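Local coordinates for protein TarM (PDB 4X7R) that belongs to the GT-B clan of glycosyltransferases and holds uridine-5'-diphosphate in the cleft between its two Rossmann-like domains, at residues Asp12-Gly17 with Tyr355-Val360; Thr99-Ile102 with Ile108-Tyr111; Phe431-Lys436 with Arg471-Glu476; Lys233-Asn238 with Ile270-Lys275. The protein carries 1 engineered substitution. All coordinates share one frame; numbering follows the deposited sequence.

Interaction 1 of 4, residues Asp12-Gly17 with Tyr355-Val360; sequences DVNKGG and YGEGSV. With UDP (uridine-5'-diphosphate), chain E; SGN (2-deoxy-6-O-sulfo-2-(sulfoamino)-alpha-D-glucopyranose), chain C; 3YW ((2S)-2,3-dihydroxypropyl 2-acetamido-2-deoxy-alpha-D-glucopyranoside), chain F.
The loop that brings Asn-14 to Glu-357 makes its shortest polar bond to a ligand: Gly-16 N donates to O5S of SGN over 2.6 Å, with an angle of 166° at the hydrogen. The next amide serves the nucleotide. Gly-17 N gives a 2.8 Å hydrogen bond to O2B of UDP. Gly-16 is the N-cap of helix 17-31, so the two ligands' anionic groups sit at a helix start, where the helix dipole should favour negative charge. Neither glycine has a side chain, and Gly-16 CA comes within 3.4 Å of UDP O2B. Across the cleft, Gly-356 N lies 3.5 Å from UDP O4, at the uracil end of the nucleotide. Arg-326 and Lys-331 also bind UDP.

The direct touch between the loops is slight. Asn-14 OD1 lies 3.2 Å from Glu-357 OE1, and both are acceptors. The amide and carboxylate planes are 61° apart. Asn-14 is turned by its own loop: ND2 donates to Val-13 O at 2.7 Å, nearly straight at the hydrogen but from above the carbonyl plane. With ND2 engaged there, OD1 is the atom that faces Glu-357. Lys-15 O is held by Tyr-382. Two acceptor oxygens this close probably offer each other little attraction, so UDP, more than this pair, appears to bridge the two loops.

Interaction 2 of 4, residues Thr99-Ile102 with Ile108-Tyr111; sequences TIEI and ISRY
A beta hairpin at the edge of the large antiparallel sheet brings Glu-101 and Ile-102 against Tyr-111 and Arg-110. Strand 99-103 is the outermost strand of this sheet within the chain. Ile-102 and Arg-110 form the hydrogen-bonded pair. Ile-102 N donates to Arg-110 O at 2.9 Å, and Arg-110 N returns a bond to Ile-102 O at 3.0 Å. Glu-101 and Tyr-111 are the neighbouring non-hydrogen-bonded pair. Here the backbones touch through CA-H...O contacts, such as Tyr-111 CA to Ile-100 O at 3.4 Å.

Glu-101 and Tyr-111 run alongside each other from the same face of the sheet. CG of Glu-101 stands anti to the backbone N (chi1 -179°), and the chain then stays extended. This lays its methylene against the ring, with CG 3.6 Å from Tyr-111 CE2. The carboxylate plane is turned 52° from the ring. Its OE2 lies 3.1 Å from Ser-109 OG, which may donate to it, although the serine proton has another acceptor within reach. Thr-99 OG1 meets the ring at its edge, 3.6 Å from CD2 of Tyr-111, and is itself bonded to Leu-96 O. Arg-110 leads away on the other face to a salt bridge with Glu-104. On its far side strand 108-113 pairs with strand 119-126. Such neighbour-to-neighbour pairing of consecutive strands is typical of an antiparallel beta meander.

Interaction 3 of 4, residues Phe431-Lys436 with Arg471-Glu476; sequences FIEDNK and RENIIE
This is a buried contact in the C-terminal Rossmann-like domain, where Asn-473 and Ile-474 of helix 460-477 press on Phe-431 and Glu-433 in the chain leading to strand 438-441. Its polar centre is the amide of Asn-473. ND2 lies 2.7 Å from Phe-431 O, but the angle at the hydrogen is only 124°, so the hydrogen bond is weak. Phe-431 O has a second donor in Asn-437 ND2. Asn-473 ND2 also donates to a water at 2.8 Å. That water reaches on to Glu-433 OE2 at 3.3 Å, again weakly. The other end of the amide is held by its own helix, since OD1 accepts from Lys-477 NZ.

The carboxylate of Glu-433 crosses the amide at a distance, with the two planes 31° apart. OE1 of Glu-433 forms a long salt bridge with Lys-436 NZ, 3.4 Å away. The backbones of these two residues close a type II beta turn, in which Lys-436 N donates to Glu-433 O at 2.9 Å.

Beside these polar groups Ile-474 CD1 rests 3.7 Å from Phe-431 CB. The phenylalanine chi1 of 47° puts CG between the backbone N and the carbonyl carbon, and the ring leads away from the helix segment toward Ile-410, Met-413 and Tyr-478. With OD1 given to Lys-477 and ND2 shared between a water and a poorly angled bond to Phe-431 O, the amide links loop and helix through modest bonds, beside an apolar contact of Ile-474 with Phe-431.

Interaction 4 of 4, residues Lys233-Asn238 with Ile270-Lys275; sequences KMFNTN and IENANK. With SUS (2-deoxy-3,6-di-O-sulfo-2-(sulfoamino)-alpha-D-glucopyranose), chain B.
The ring of Phe-235 reaches across to Asn-272 and overlaps its side chain with the far end of the ring. CZ of Phe-235 lies 3.7 Å from Asn-272 OD1 and 3.9 Å from its CG. The two side chains cross at about a right angle, and the ring and amide planes are 41° apart. With CG anti to the backbone N (chi1 -166°), Phe-235 sends its ring out from the helix to the facing segment. Lys-275 comes at the ring edge. Its CB is in the ring plane, 4.0 Å from CE1 of Phe-235, and its CD lies 4.1 Å from CZ. The ammonium end leads away. The ring of Phe-231 meets that of Phe-235 with the two planes about 20° apart, and Ile-276 also touches it.

Asn-272 is the first residue to leave helix 264-271. Its ND2 is bonded to Tyr-268 O, one turn back, a bond that should limit the rotation of the amide beside the ring. Lys-275 N then donates to Asn-272 O at 3.0 Å, in the short 3-10 segment that follows.

Helix 231-235 also carries Lys-233, whose NZ forms a 2.8 Å hydrogen bond with O2S of SUS and a salt bridge with IDS. No hydrogen bond crosses between the two segments. They are held by van der Waals contact of an aromatic ring with aliphatic carbons and an amide, while the charge of Lys-233 is directed to the sulfated glycan.

Interaction 1 brings loops of the two Rossmann-like domains together at the cleft, with UDP between them. Interaction 4 lies among helices of the N-terminal seven-stranded sheet and interaction 3 in the C-terminal six-stranded one. Interactions 2 and 4 come in that order inside the chain loop that interaction 1 closes, and interaction 3 follows it. Interaction 2 is in the separate antiparallel sheet, its centre about 65 Å from that of interaction 3, on opposite sides of the chain's centre. Centres of interactions 1 and 3 are about 27 Å apart. None of the contacts touch. UDP and 3YW sit at the cleft, as in GT-B proteins, and the glycan extends along the N-terminal domain.

Interaction 1 of 4, residues Asp12-Gly17 with Tyr355-Val360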
# COMPACT_ATOMS: atom_id res chain seq x y z
N ASP A 12 -1.14 4.36 -4.26
CA ASP A 12 -2.14 3.91 -5.22
C ASP A 12 -3.53 3.94 -4.59
O ASP A 12 -3.64 4.08 -3.37
CB ASP A 12 -1.80 2.53 -5.83
CG ASP A 12 -2.20 2.46 -7.31
OD1 ASP A 12 -2.99 3.32 -7.75
OD2 ASP A 12 -1.72 1.55 -8.01
N VAL A 13 -4.57 3.82 -5.42
CA VAL A 13 -6.00 3.91 -5.05
C VAL A 13 -6.64 2.71 -4.35
O VAL A 13 -7.73 2.87 -3.77
CB VAL A 13 -6.88 4.42 -6.21
CG1 VAL A 13 -6.49 5.83 -6.63
CG2 VAL A 13 -6.85 3.46 -7.40
N ASN A 14 -6.11 1.50 -4.45
CA ASN A 14 -6.88 0.46 -3.74
C ASN A 14 -6.04 -0.24 -2.67
O ASN A 14 -5.95 -1.46 -2.66
CB ASN A 14 -7.60 -0.50 -4.73
CG ASN A 14 -8.90 -0.02 -5.40
OD1 ASN A 14 -9.55 -0.80 -6.12
ND2 ASN A 14 -9.34 1.23 -5.20
N LYS A 15 -5.41 0.57 -1.79
CA LYS A 15 -4.49 0.07 -0.76
C LYS A 15 -5.11 -0.13 0.64
O LYS A 15 -6.27 0.22 0.88
CB LYS A 15 -3.21 0.94 -0.69
CG LYS A 15 -2.39 0.99 -1.99
CD LYS A 15 -1.52 -0.25 -2.17
CE LYS A 15 -1.01 -0.42 -3.58
NZ LYS A 15 -2.09 -0.83 -4.51
N GLY A 16 -4.32 -0.72 1.53
CA GLY A 16 -4.68 -1.05 2.90
C GLY A 16 -4.20 -0.07 3.95
O GLY A 16 -4.07 1.14 3.69
N GLY A 17 -3.96 -0.60 5.15
CA GLY A 17 -3.68 0.17 6.35
C GLY A 17 -2.44 1.00 6.40
O GLY A 17 -2.46 2.05 7.05
N TYR A 355 -15.44 -7.05 1.83
CA TYR A 355 -14.91 -6.01 0.96
C TYR A 355 -13.41 -6.10 0.81
O TYR A 355 -12.72 -6.49 1.75
CB TYR A 355 -15.29 -4.62 1.48
CG TYR A 355 -16.75 -4.27 1.31
CD1 TYR A 355 -17.69 -4.62 2.27
CD2 TYR A 355 -17.20 -3.57 0.19
CE1 TYR A 355 -19.04 -4.29 2.13
CE2 TYR A 355 -18.54 -3.23 0.03
CZ TYR A 355 -19.46 -3.60 1.00
OH TYR A 355 -20.78 -3.27 0.87
N GLY A 356 -12.93 -5.68 -0.35
CA GLY A 356 -11.51 -5.64 -0.67
C GLY A 356 -11.14 -6.43 -1.90
O GLY A 356 -12.00 -7.04 -2.55
N GLU A 357 -9.84 -6.42 -2.24
CA GLU A 357 -9.26 -7.13 -3.38
C GLU A 357 -7.90 -7.66 -2.95
O GLU A 357 -7.29 -7.12 -2.02
CB GLU A 357 -9.08 -6.21 -4.59
CG GLU A 357 -10.37 -5.63 -5.15
CD GLU A 357 -10.15 -4.55 -6.18
OE1 GLU A 357 -9.04 -3.97 -6.23
OE2 GLU A 357 -11.10 -4.29 -6.94
N GLY A 358 -7.42 -8.70 -3.64
CA GLY A 358 -6.12 -9.28 -3.33
C GLY A 358 -5.93 -10.68 -3.87
O GLY A 358 -6.86 -11.26 -4.43
N SER A 359 -4.71 -11.22 -3.67
CA SER A 359 -4.26 -12.52 -4.17
C SER A 359 -5.16 -13.72 -3.92
O SER A 359 -5.26 -14.57 -4.80
CB SER A 359 -2.82 -12.80 -3.72
OG SER A 359 -2.72 -12.90 -2.31
N VAL A 360 -5.84 -13.78 -2.75
CA VAL A 360 -6.72 -14.88 -2.34
C VAL A 360 -8.20 -14.75 -2.78
O VAL A 360 -8.95 -15.71 -2.60
CB VAL A 360 -6.61 -15.21 -0.82
CG1 VAL A 360 -5.16 -15.45 -0.39
CG2 VAL A 360 -7.28 -14.15 0.05
N1 UDP E . -9.67 -0.55 3.23
C2 UDP E . -10.57 0.20 2.50
N3 UDP E . -11.36 -0.52 1.62
C4 UDP E . -11.31 -1.88 1.39
C5 UDP E . -10.31 -2.59 2.15
C6 UDP E . -9.54 -1.92 3.02
O2 UDP E . -10.68 1.41 2.61
O4 UDP E . -12.12 -2.39 0.59
C1' UDP E . -8.95 0.15 4.32
C2' UDP E . -9.64 0.08 5.67
O2' UDP E . -10.62 1.10 5.81
C3' UDP E . -8.47 0.29 6.63
C4' UDP E . -7.30 -0.37 5.89
O4' UDP E . -7.68 -0.44 4.49
O3' UDP E . -8.19 1.64 7.00
C5' UDP E . -6.92 -1.73 6.39
O5' UDP E . -6.23 -1.53 7.65
PA UDP E . -5.73 -2.69 8.63
O1A UDP E . -4.80 -2.10 9.63
O2A UDP E . -6.96 -3.31 9.32
O3A UDP E . -5.00 -3.78 7.78
PB UDP E . -3.82 -3.71 6.70
O1B UDP E . -2.82 -2.65 7.10
O2B UDP E . -4.38 -3.37 5.31
O3B UDP E . -3.11 -5.04 6.67
C1 SGN C . 3.04 -4.78 0.78
C2 SGN C . 1.87 -5.80 0.69
C3 SGN C . 0.69 -5.26 -0.18
C4 SGN C . 0.31 -3.81 0.19
C5 SGN C . 1.56 -2.91 0.31
C6 SGN C . 1.19 -1.50 0.75
N2 SGN C . 2.35 -7.09 0.18
O3 SGN C . -0.47 -6.09 -0.03
O4 SGN C . -0.60 -3.27 -0.79
O5 SGN C . 2.55 -3.48 1.23
O6 SGN C . 0.53 -1.59 2.01
S1 SGN C . 2.49 -8.26 1.45
O1S SGN C . 1.10 -8.58 2.00
O2S SGN C . 3.39 -7.74 2.58
O3S SGN C . 3.13 -9.52 0.83
S2 SGN C . -0.88 -1.04 2.19
O4S SGN C . -1.37 -1.54 3.56
O5S SGN C . -1.84 -1.53 1.11
O6S SGN C . -0.77 0.48 2.15
O3A 3YW F . 3.33 -4.76 4.93
C4A 3YW F . 0.67 -2.53 6.34
C5A 3YW F . 1.32 -3.78 5.80
O5 3YW F . -0.19 -1.29 9.02
C6A 3YW F . 2.79 -3.59 5.52
C5 3YW F . -1.43 -0.89 9.61
C6 3YW F . -1.32 0.59 9.89
C4 3YW F . -1.69 -1.75 10.84
O6 3YW F . -0.23 0.89 10.76
C3 3YW F . -1.90 -3.19 10.38
O4 3YW F . -2.86 -1.30 11.52
O3 3YW F . -2.12 -4.07 11.48
O7 3YW F . 0.19 -6.27 9.92
C7 3YW F . -0.68 -6.09 9.08
C8 3YW F . -1.31 -7.23 8.33
N2 3YW F . -1.14 -4.88 8.78
C2 3YW F . -0.75 -3.68 9.51
C1 3YW F . -0.14 -2.63 8.56
O1 3YW F . -0.44 -2.78 7.20
O2 3YW F . 0.64 -4.17 4.60

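Interaction 2 of 4, residues Thr99-Ile102 with Ile108-Tyr111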
# COMPACT_ATOMS: atom_id res chain seq x y z
N THR A 99 5.36 -0.67 -44.84
CA THR A 99 5.01 -1.94 -44.20
C THR A 99 3.61 -2.38 -44.63
O THR A 99 2.86 -1.61 -45.24
CB THR A 99 5.09 -1.85 -42.65
OG1 THR A 99 4.18 -0.85 -42.17
CG2 THR A 99 6.50 -1.64 -42.12
N ILE A 100 3.26 -3.64 -44.32
CA ILE A 100 1.93 -4.20 -44.56
C ILE A 100 1.32 -4.36 -43.17
O ILE A 100 1.90 -5.04 -42.33
CB ILE A 100 1.96 -5.57 -45.34
CG1 ILE A 100 2.57 -5.47 -46.77
CG2 ILE A 100 0.60 -6.29 -45.32
CD1 ILE A 100 1.73 -4.80 -47.87
N GLU A 101 0.17 -3.73 -42.93
CA GLU A 101 -0.55 -3.86 -41.67
C GLU A 101 -1.47 -5.10 -41.75
O GLU A 101 -2.20 -5.28 -42.73
CB GLU A 101 -1.37 -2.59 -41.37
CG GLU A 101 -2.13 -2.65 -40.05
CD GLU A 101 -2.69 -1.34 -39.52
OE1 GLU A 101 -2.29 -0.26 -40.00
OE2 GLU A 101 -3.51 -1.41 -38.57
N ILE A 102 -1.40 -5.95 -40.72
CA ILE A 102 -2.25 -7.14 -40.59
C ILE A 102 -2.92 -7.08 -39.21
O ILE A 102 -2.31 -7.36 -38.18
CB ILE A 102 -1.52 -8.48 -40.92
CG1 ILE A 102 -1.12 -8.53 -42.41
CG2 ILE A 102 -2.39 -9.70 -40.57
CD1 ILE A 102 -0.09 -9.51 -42.76
N ILE A 108 -5.09 -4.17 -31.81
CA ILE A 108 -3.95 -5.07 -32.07
C ILE A 108 -3.66 -5.18 -33.58
O ILE A 108 -4.54 -5.55 -34.35
CB ILE A 108 -4.12 -6.46 -31.39
CG1 ILE A 108 -4.36 -6.30 -29.87
CG2 ILE A 108 -2.92 -7.37 -31.67
CD1 ILE A 108 -4.88 -7.53 -29.14
N SER A 109 -2.40 -4.88 -33.99
CA SER A 109 -1.96 -5.00 -35.38
C SER A 109 -0.48 -5.37 -35.50
O SER A 109 0.29 -5.09 -34.58
CB SER A 109 -2.26 -3.71 -36.16
OG SER A 109 -3.65 -3.52 -36.33
N ARG A 110 -0.10 -6.00 -36.63
CA ARG A 110 1.28 -6.39 -36.92
C ARG A 110 1.76 -5.75 -38.21
O ARG A 110 0.94 -5.44 -39.09
CB ARG A 110 1.48 -7.91 -36.93
CG ARG A 110 1.47 -8.51 -35.53
CD ARG A 110 1.48 -10.03 -35.57
NE ARG A 110 1.40 -10.61 -34.23
CZ ARG A 110 0.27 -10.86 -33.58
NH1 ARG A 110 -0.90 -10.61 -34.15
NH2 ARG A 110 0.30 -11.36 -32.36
N TYR A 111 3.07 -5.46 -38.30
CA TYR A 111 3.65 -4.76 -39.44
C TYR A 111 4.80 -5.54 -40.03
O TYR A 111 5.68 -5.99 -39.30
CB TYR A 111 4.04 -3.31 -39.06
CG TYR A 111 2.86 -2.51 -38.55
CD1 TYR A 111 2.43 -2.64 -37.23
CD2 TYR A 111 2.09 -1.73 -39.41
CE1 TYR A 111 1.28 -2.00 -36.78
CE2 TYR A 111 0.96 -1.06 -38.96
CZ TYR A 111 0.56 -1.20 -37.64
OH TYR A 111 -0.56 -0.55 -37.18

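Interaction 3 of 4, residues Phe431-Lys436 with Arg471-Glu476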
# COMPACT_ATOMS: atom_id res chain seq x y z
N PHE A 431 -7.59 -3.10 22.52
CA PHE A 431 -8.84 -2.32 22.46
C PHE A 431 -10.13 -3.09 22.66
O PHE A 431 -11.13 -2.48 23.04
CB PHE A 431 -8.85 -1.44 21.20
CG PHE A 431 -8.46 -2.15 19.93
CD1 PHE A 431 -9.35 -2.98 19.27
CD2 PHE A 431 -7.19 -1.97 19.38
CE1 PHE A 431 -8.98 -3.65 18.11
CE2 PHE A 431 -6.81 -2.66 18.23
CZ PHE A 431 -7.72 -3.49 17.59
N ILE A 432 -10.13 -4.41 22.43
CA ILE A 432 -11.35 -5.19 22.66
C ILE A 432 -11.37 -5.59 24.14
O ILE A 432 -10.38 -6.12 24.63
CB ILE A 432 -11.51 -6.41 21.70
CG1 ILE A 432 -11.54 -5.96 20.21
CG2 ILE A 432 -12.75 -7.26 22.08
CD1 ILE A 432 -11.45 -7.12 19.20
N GLU A 433 -12.50 -5.32 24.84
CA GLU A 433 -12.72 -5.71 26.23
C GLU A 433 -13.75 -6.82 26.14
O GLU A 433 -14.93 -6.55 25.86
CB GLU A 433 -13.20 -4.52 27.08
CG GLU A 433 -12.14 -3.43 27.21
CD GLU A 433 -12.35 -2.35 28.26
OE1 GLU A 433 -13.50 -1.91 28.45
OE2 GLU A 433 -11.33 -1.90 28.85
N ASP A 434 -13.27 -8.06 26.22
CA ASP A 434 -14.06 -9.28 26.07
C ASP A 434 -15.32 -9.24 26.88
O ASP A 434 -15.27 -8.95 28.07
CB ASP A 434 -13.25 -10.55 26.41
CG ASP A 434 -14.03 -11.81 26.13
OD1 ASP A 434 -14.20 -12.16 24.94
OD2 ASP A 434 -14.53 -12.42 27.09
N ASN A 435 -16.47 -9.51 26.21
CA ASN A 435 -17.81 -9.54 26.77
C ASN A 435 -18.28 -8.16 27.29
O ASN A 435 -19.27 -8.08 28.02
CB ASN A 435 -17.92 -10.66 27.82
CG ASN A 435 -19.31 -11.16 28.11
OD1 ASN A 435 -20.18 -11.22 27.23
ND2 ASN A 435 -19.52 -11.53 29.36
N LYS A 436 -17.61 -7.07 26.87
CA LYS A 436 -17.98 -5.70 27.27
C LYS A 436 -18.17 -4.81 26.03
O LYS A 436 -19.17 -4.11 25.94
CB LYS A 436 -16.96 -5.11 28.26
CG LYS A 436 -17.27 -3.67 28.67
CD LYS A 436 -16.33 -3.14 29.73
CE LYS A 436 -16.59 -1.69 30.03
NZ LYS A 436 -15.63 -1.17 31.04
N ARG A 471 -16.91 2.38 20.83
CA ARG A 471 -16.56 3.76 20.38
C ARG A 471 -15.98 4.55 21.55
O ARG A 471 -14.94 5.19 21.41
CB ARG A 471 -17.78 4.46 19.74
CG ARG A 471 -17.80 5.98 19.88
CD ARG A 471 -18.97 6.65 19.18
NE ARG A 471 -18.63 6.84 17.78
CZ ARG A 471 -18.22 7.98 17.24
NH1 ARG A 471 -18.20 9.09 17.96
NH2 ARG A 471 -17.85 8.02 15.97
N GLU A 472 -16.63 4.44 22.72
CA GLU A 472 -16.23 5.04 23.99
C GLU A 472 -14.80 4.63 24.36
O GLU A 472 -14.02 5.49 24.78
CB GLU A 472 -17.18 4.55 25.08
CG GLU A 472 -17.86 5.64 25.86
CD GLU A 472 -18.96 5.11 26.78
OE1 GLU A 472 -18.65 4.31 27.69
OE2 GLU A 472 -20.13 5.50 26.57
N ASN A 473 -14.45 3.32 24.20
CA ASN A 473 -13.12 2.79 24.51
C ASN A 473 -12.07 3.34 23.57
O ASN A 473 -10.96 3.62 24.01
CB ASN A 473 -13.11 1.25 24.50
CG ASN A 473 -11.91 0.68 25.24
OD1 ASN A 473 -11.56 1.10 26.34
ND2 ASN A 473 -11.25 -0.30 24.66
N ILE A 474 -12.41 3.51 22.27
CA ILE A 474 -11.46 4.06 21.28
C ILE A 474 -11.17 5.53 21.57
O ILE A 474 -10.01 5.95 21.60
CB ILE A 474 -11.87 3.80 19.79
CG1 ILE A 474 -12.07 2.28 19.48
CG2 ILE A 474 -10.90 4.45 18.80
CD1 ILE A 474 -10.92 1.31 19.88
N ILE A 475 -12.24 6.31 21.81
CA ILE A 475 -12.15 7.75 22.12
C ILE A 475 -11.23 7.93 23.34
O ILE A 475 -10.28 8.68 23.27
CB ILE A 475 -13.57 8.37 22.32
CG1 ILE A 475 -14.27 8.53 20.95
CG2 ILE A 475 -13.51 9.70 23.08
CD1 ILE A 475 -15.78 8.84 21.04
N GLU A 476 -11.48 7.16 24.39
CA GLU A 476 -10.70 7.26 25.60
C GLU A 476 -9.22 6.89 25.48
O GLU A 476 -8.37 7.61 26.01
CB GLU A 476 -11.36 6.45 26.70
CG GLU A 476 -10.74 6.73 28.04
CD GLU A 476 -11.27 5.82 29.13
OE1 GLU A 476 -12.46 5.44 29.07
OE2 GLU A 476 -10.49 5.50 30.06
O HOH W 1 -9.25 -1.47 26.27

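Interaction 4 of 4, residues Lys233-Asn238 with Ile270-Lys275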
# COMPACT_ATOMS: atom_id res chain seq x y z
N LYS A 233 17.11 3.21 2.00
CA LYS A 233 17.16 4.54 1.33
C LYS A 233 17.36 5.64 2.33
O LYS A 233 18.23 6.49 2.12
CB LYS A 233 15.93 4.79 0.46
CG LYS A 233 15.79 3.76 -0.64
CD LYS A 233 14.45 3.83 -1.28
CE LYS A 233 14.41 2.95 -2.50
NZ LYS A 233 13.83 1.62 -2.19
N MET A 234 16.59 5.61 3.46
CA MET A 234 16.70 6.60 4.52
C MET A 234 18.00 6.36 5.30
O MET A 234 18.74 7.31 5.57
CB MET A 234 15.49 6.53 5.49
CG MET A 234 15.58 7.52 6.69
SD MET A 234 14.32 7.27 7.95
CE MET A 234 14.85 5.69 8.67
N PHE A 235 18.23 5.11 5.73
CA PHE A 235 19.39 4.74 6.53
C PHE A 235 20.74 5.16 5.92
O PHE A 235 21.58 5.71 6.62
CB PHE A 235 19.36 3.23 6.87
CG PHE A 235 20.34 2.84 7.96
CD1 PHE A 235 20.21 3.34 9.25
CD2 PHE A 235 21.37 1.95 7.70
CE1 PHE A 235 21.12 2.99 10.26
CE2 PHE A 235 22.26 1.57 8.72
CZ PHE A 235 22.13 2.09 9.99
N ASN A 236 20.94 4.92 4.61
CA ASN A 236 22.20 5.22 3.91
C ASN A 236 22.46 6.71 3.58
O ASN A 236 23.55 7.01 3.08
CB ASN A 236 22.32 4.37 2.65
CG ASN A 236 22.34 2.88 2.88
OD1 ASN A 236 22.58 2.39 3.97
ND2 ASN A 236 22.09 2.12 1.84
N THR A 237 21.49 7.63 3.80
CA THR A 237 21.77 9.05 3.48
C THR A 237 22.89 9.60 4.39
O THR A 237 23.10 9.09 5.48
CB THR A 237 20.53 9.96 3.53
OG1 THR A 237 20.22 10.25 4.88
CG2 THR A 237 19.33 9.42 2.79
N ASN A 238 23.59 10.63 3.91
CA ASN A 238 24.70 11.26 4.61
C ASN A 238 24.29 12.32 5.65
O ASN A 238 25.18 12.95 6.22
CB ASN A 238 25.66 11.86 3.58
CG ASN A 238 25.12 13.07 2.82
OD1 ASN A 238 23.97 13.52 2.98
ND2 ASN A 238 25.94 13.63 1.96
N ILE A 270 14.89 -3.01 13.23
CA ILE A 270 15.04 -3.24 14.67
C ILE A 270 16.50 -3.29 15.11
O ILE A 270 16.86 -2.60 16.06
CB ILE A 270 14.28 -4.52 15.11
CG1 ILE A 270 12.77 -4.39 14.89
CG2 ILE A 270 14.62 -4.87 16.57
CD1 ILE A 270 12.00 -5.81 15.00
N GLU A 271 17.32 -4.09 14.42
CA GLU A 271 18.74 -4.21 14.74
C GLU A 271 19.53 -2.92 14.63
O GLU A 271 20.53 -2.75 15.34
CB GLU A 271 19.38 -5.34 13.93
CG GLU A 271 18.99 -6.70 14.49
CD GLU A 271 19.44 -7.91 13.71
OE1 GLU A 271 19.69 -7.79 12.49
OE2 GLU A 271 19.51 -9.01 14.32
N ASN A 272 19.05 -1.99 13.79
CA ASN A 272 19.66 -0.68 13.58
C ASN A 272 19.00 0.49 14.33
O ASN A 272 19.36 1.65 14.09
CB ASN A 272 19.75 -0.41 12.07
CG ASN A 272 20.85 -1.23 11.47
OD1 ASN A 272 22.01 -1.11 11.85
ND2 ASN A 272 20.49 -2.20 10.67
N ALA A 273 18.05 0.19 15.26
CA ALA A 273 17.29 1.20 16.03
C ALA A 273 18.17 2.18 16.78
O ALA A 273 17.89 3.38 16.80
CB ALA A 273 16.32 0.52 16.98
N ASN A 274 19.26 1.66 17.38
CA ASN A 274 20.19 2.48 18.16
C ASN A 274 21.02 3.44 17.33
O ASN A 274 21.62 4.35 17.89
CB ASN A 274 21.07 1.60 19.05
CG ASN A 274 20.34 1.01 20.23
OD1 ASN A 274 19.14 1.19 20.42
ND2 ASN A 274 21.06 0.28 21.05
N LYS A 275 21.04 3.26 16.00
CA LYS A 275 21.81 4.10 15.09
C LYS A 275 20.97 5.24 14.48
O LYS A 275 21.52 6.05 13.75
CB LYS A 275 22.47 3.25 13.99
CG LYS A 275 23.48 2.24 14.53
CD LYS A 275 24.25 1.55 13.42
CE LYS A 275 25.16 0.47 13.95
NZ LYS A 275 24.40 -0.74 14.38
N2 SUS B . 12.01 -0.93 -4.16
C1 SUS B . 11.28 -2.90 -5.44
S1 SUS B . 11.92 0.54 -5.13
C2 SUS B . 10.86 -1.80 -4.48
S2 SUS B . 6.11 -4.86 -6.03
C3 SUS B . 10.24 -2.41 -3.21
O3 SUS B . 9.74 -1.37 -2.34
S3 SUS B . 10.42 -1.16 -0.98
C4 SUS B . 9.13 -3.41 -3.51
O4 SUS B . 8.84 -4.05 -2.28
C5 SUS B . 9.61 -4.45 -4.59
O5 SUS B . 10.14 -3.75 -5.75
C6 SUS B . 8.49 -5.32 -5.16
O6 SUS B . 7.53 -4.44 -5.73
O1S SUS B . 10.71 1.36 -4.69
O2S SUS B . 13.23 1.28 -4.91
O3S SUS B . 11.77 0.19 -6.61
O4S SUS B . 5.31 -3.61 -6.40
O5S SUS B . 6.12 -5.86 -7.19
O6S SUS B . 5.48 -5.52 -4.79
O7S SUS B . 10.35 -2.48 -0.25
O8S SUS B . 9.70 -0.09 -0.16
O9S SUS B . 11.87 -0.76 -1.17